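Local coordinates for Lmaj004091aaa (Leishmania major, PDB 1XTP), which probably transfers methyl groups from S-adenosyl-L-methionine to the alpha-amino group of proteins that begin with an X-Pro-Lys sequence, at residues A[82-93]-A[189-197]. Residues are numbered along the deposited sequence; the frame is centred on the assembly and turned at random.
Sequences SRNFIASLPGHG and PNGYIFFKE
Tyr-192, Phe-194 and Lys-196, alternate residues on one side of strand 191-198, point toward the end of helix 75-87 and the loop that follows it. Leu-89 CB sits over one face of the Tyr-192 ring in a CH-pi contact, 4.2 Å from the ring centroid, while His-92 CB approaches obliquely, 3.7 Å from Tyr-192 CE1. At the rim of the ring Tyr-192 OH donates a short bond of 2.6 Å to Pro-90 O; it arrives in the carbonyl plane on a lone pair, with a C=O...O angle of 138°. Next along the strand, Phe-194 has CG anti to its backbone N (chi1 177°), a torsion that places its ring against helix 75-87. Ile-86 CG1 covers one face, 4.1 Å from Phe-194 CD1, and Phe-85 CD2 comes in the ring plane at the edge, 3.3 Å from Phe-194 CE1. The two phenyl planes are inclined at 49°, an oblique pairing that is neither stacked nor T-shaped. The extended chain of Lys-196 carries NZ to Ser-82 OG, to which it donates a hydrogen bond of 2.8 Å. The same ammonium forms a salt bridge with Asp-78 and bonds Gln-238, and Ser-82 OG is also bonded to Asp-78 O. At the other end, Gly-93 N donates to Asn-190 O (2.9 Å), tying the loop's exit to the start of the strand. The contact thus packs the end of helix 75-87 nearly antiparallel to strand 191-198 of the Rossmann-like methyltransferase sheet, with Leu-161 of neighbouring strand 159-165 touching both Ile-86 and Phe-194. Its chemistry is an aromatic and aliphatic middle with polar ties at both ends; Asp-78 probably offsets the charge of the buried ammonium, whose three partners hold NZ in place.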
# COMPACT_ATOMS: atom_id res chain seq x y z
N SER A 82 1.18 -14.08 1.45
CA SER A 82 0.00 -13.47 0.86
C SER A 82 -0.97 -14.54 0.34
O SER A 82 -2.19 -14.44 0.53
CB SER A 82 0.41 -12.57 -0.30
OG SER A 82 1.13 -11.46 0.17
N ARG A 83 -0.43 -15.53 -0.34
CA ARG A 83 -1.25 -16.61 -0.90
C ARG A 83 -2.01 -17.38 0.19
O ARG A 83 -3.23 -17.62 0.07
CB ARG A 83 -0.38 -17.55 -1.72
CG ARG A 83 -1.21 -18.58 -2.45
CD ARG A 83 -0.36 -19.66 -3.09
NE ARG A 83 0.29 -20.56 -2.14
CZ ARG A 83 -0.33 -21.45 -1.36
NH1 ARG A 83 -1.66 -21.57 -1.37
NH2 ARG A 83 0.38 -22.22 -0.54
N ASN A 84 -1.30 -17.75 1.26
CA ASN A 84 -1.91 -18.41 2.42
C ASN A 84 -2.94 -17.51 3.14
O ASN A 84 -4.00 -17.97 3.54
CB ASN A 84 -0.83 -18.89 3.40
CG ASN A 84 0.00 -20.05 2.84
OD1 ASN A 84 -0.43 -20.76 1.94
ND2 ASN A 84 1.20 -20.24 3.37
N PHE A 85 -2.63 -16.23 3.26
CA PHE A 85 -3.55 -15.28 3.87
C PHE A 85 -4.82 -15.14 3.04
O PHE A 85 -5.92 -15.27 3.57
CB PHE A 85 -2.89 -13.91 4.04
CG PHE A 85 -3.75 -12.89 4.76
CD1 PHE A 85 -3.81 -12.86 6.14
CD2 PHE A 85 -4.49 -11.96 4.05
CE1 PHE A 85 -4.59 -11.91 6.80
CE2 PHE A 85 -5.27 -11.02 4.70
CZ PHE A 85 -5.32 -11.00 6.08
N ILE A 86 -4.68 -14.88 1.74
CA ILE A 86 -5.85 -14.74 0.86
C ILE A 86 -6.70 -16.01 0.80
O ILE A 86 -7.94 -15.94 0.79
CB ILE A 86 -5.45 -14.34 -0.57
CG1 ILE A 86 -4.83 -12.94 -0.58
CG2 ILE A 86 -6.67 -14.38 -1.49
CD1 ILE A 86 -3.92 -12.70 -1.76
N ALA A 87 -6.04 -17.17 0.78
CA ALA A 87 -6.73 -18.46 0.79
C ALA A 87 -7.68 -18.58 1.96
O ALA A 87 -8.75 -19.16 1.85
CB ALA A 87 -5.74 -19.61 0.80
N SER A 88 -7.28 -18.01 3.09
CA SER A 88 -8.05 -18.12 4.31
C SER A 88 -9.25 -17.16 4.42
O SER A 88 -9.96 -17.19 5.42
CB SER A 88 -7.13 -17.86 5.49
OG SER A 88 -6.78 -16.49 5.54
N LEU A 89 -9.45 -16.28 3.45
CA LEU A 89 -10.51 -15.28 3.59
C LEU A 89 -11.84 -15.91 3.21
O LEU A 89 -11.96 -16.47 2.14
CB LEU A 89 -10.22 -14.05 2.73
CG LEU A 89 -8.90 -13.35 3.07
CD1 LEU A 89 -8.60 -12.24 2.05
CD2 LEU A 89 -8.94 -12.80 4.48
N PRO A 90 -12.84 -15.87 4.12
CA PRO A 90 -14.14 -16.48 3.81
C PRO A 90 -14.87 -15.83 2.66
O PRO A 90 -14.89 -14.59 2.52
CB PRO A 90 -14.94 -16.32 5.11
CG PRO A 90 -13.92 -16.10 6.16
CD PRO A 90 -12.82 -15.32 5.49
N GLY A 91 -15.46 -16.67 1.82
CA GLY A 91 -16.21 -16.24 0.66
C GLY A 91 -15.52 -15.16 -0.14
O GLY A 91 -16.17 -14.23 -0.59
N HIS A 92 -14.20 -15.27 -0.33
CA HIS A 92 -13.49 -14.29 -1.18
C HIS A 92 -13.72 -14.68 -2.63
O HIS A 92 -13.66 -15.86 -2.96
CB HIS A 92 -11.99 -14.18 -0.83
CG HIS A 92 -11.18 -15.43 -1.08
ND1 HIS A 92 -11.14 -16.48 -0.19
CD2 HIS A 92 -10.38 -15.78 -2.12
CE1 HIS A 92 -10.35 -17.42 -0.67
NE2 HIS A 92 -9.88 -17.03 -1.84
N GLY A 93 -14.05 -13.71 -3.48
CA GLY A 93 -14.34 -13.98 -4.88
C GLY A 93 -13.04 -14.22 -5.65
O GLY A 93 -11.98 -13.92 -5.15
N PRO A 189 -19.55 -7.78 -3.53
CA PRO A 189 -19.92 -8.30 -2.21
C PRO A 189 -18.96 -9.36 -1.62
O PRO A 189 -18.85 -9.48 -0.41
CB PRO A 189 -21.33 -8.87 -2.43
CG PRO A 189 -21.85 -8.09 -3.64
CD PRO A 189 -20.64 -7.94 -4.51
N ASN A 190 -18.26 -10.10 -2.48
CA ASN A 190 -17.26 -11.07 -2.03
C ASN A 190 -15.83 -10.52 -2.14
O ASN A 190 -14.86 -11.27 -2.23
CB ASN A 190 -17.39 -12.35 -2.84
CG ASN A 190 -18.76 -12.97 -2.71
OD1 ASN A 190 -19.47 -12.71 -1.74
ND2 ASN A 190 -19.15 -13.78 -3.70
N GLY A 191 -15.71 -9.20 -2.13
CA GLY A 191 -14.40 -8.61 -2.31
C GLY A 191 -13.75 -8.19 -1.00
O GLY A 191 -14.41 -7.94 -0.00
N TYR A 192 -12.42 -8.12 -1.02
CA TYR A 192 -11.66 -7.58 0.09
C TYR A 192 -10.57 -6.66 -0.44
O TYR A 192 -10.06 -6.86 -1.56
CB TYR A 192 -10.96 -8.71 0.83
CG TYR A 192 -11.81 -9.68 1.60
CD1 TYR A 192 -12.35 -10.81 0.99
CD2 TYR A 192 -12.00 -9.53 2.96
CE1 TYR A 192 -13.12 -11.72 1.71
CE2 TYR A 192 -12.76 -10.46 3.70
CZ TYR A 192 -13.30 -11.55 3.07
OH TYR A 192 -14.03 -12.47 3.79
N ILE A 193 -10.22 -5.65 0.35
CA ILE A 193 -8.93 -4.97 0.17
C ILE A 193 -7.87 -5.82 0.85
O ILE A 193 -7.98 -6.10 2.03
CB ILE A 193 -8.88 -3.56 0.79
CG1 ILE A 193 -9.87 -2.63 0.11
CG2 ILE A 193 -7.51 -2.96 0.64
CD1 ILE A 193 -10.28 -1.45 0.96
N PHE A 194 -6.85 -6.22 0.11
CA PHE A 194 -5.68 -6.83 0.72
C PHE A 194 -4.59 -5.75 0.91
O PHE A 194 -3.95 -5.33 -0.05
CB PHE A 194 -5.18 -7.96 -0.15
CG PHE A 194 -3.92 -8.61 0.36
CD1 PHE A 194 -3.96 -9.45 1.47
CD2 PHE A 194 -2.71 -8.41 -0.29
CE1 PHE A 194 -2.79 -10.07 1.91
CE2 PHE A 194 -1.55 -9.04 0.15
CZ PHE A 194 -1.60 -9.87 1.26
N PHE A 195 -4.38 -5.34 2.16
CA PHE A 195 -3.43 -4.29 2.50
C PHE A 195 -2.23 -4.89 3.22
O PHE A 195 -2.38 -5.46 4.29
CB PHE A 195 -4.12 -3.23 3.36
CG PHE A 195 -3.20 -2.13 3.85
CD1 PHE A 195 -2.27 -1.53 3.00
CD2 PHE A 195 -3.30 -1.67 5.16
CE1 PHE A 195 -1.45 -0.51 3.46
CE2 PHE A 195 -2.50 -0.65 5.63
CZ PHE A 195 -1.58 -0.05 4.78
N LYS A 196 -1.06 -4.80 2.59
CA LYS A 196 0.18 -5.36 3.15
C LYS A 196 1.24 -4.28 3.22
O LYS A 196 1.60 -3.70 2.21
CB LYS A 196 0.70 -6.52 2.30
CG LYS A 196 1.71 -7.43 3.01
CD LYS A 196 1.82 -8.78 2.30
CE LYS A 196 2.74 -9.76 3.04
NZ LYS A 196 2.98 -10.99 2.24
N GLU A 197 1.76 -4.05 4.42
CA GLU A 197 2.63 -2.91 4.64
C GLU A 197 3.54 -3.09 5.85
O GLU A 197 3.21 -3.85 6.78
CB GLU A 197 1.78 -1.65 4.86
CG GLU A 197 2.55 -0.36 4.64
CD GLU A 197 3.40 -0.41 3.38
OE1 GLU A 197 2.83 -0.27 2.27
OE2 GLU A 197 4.64 -0.59 3.52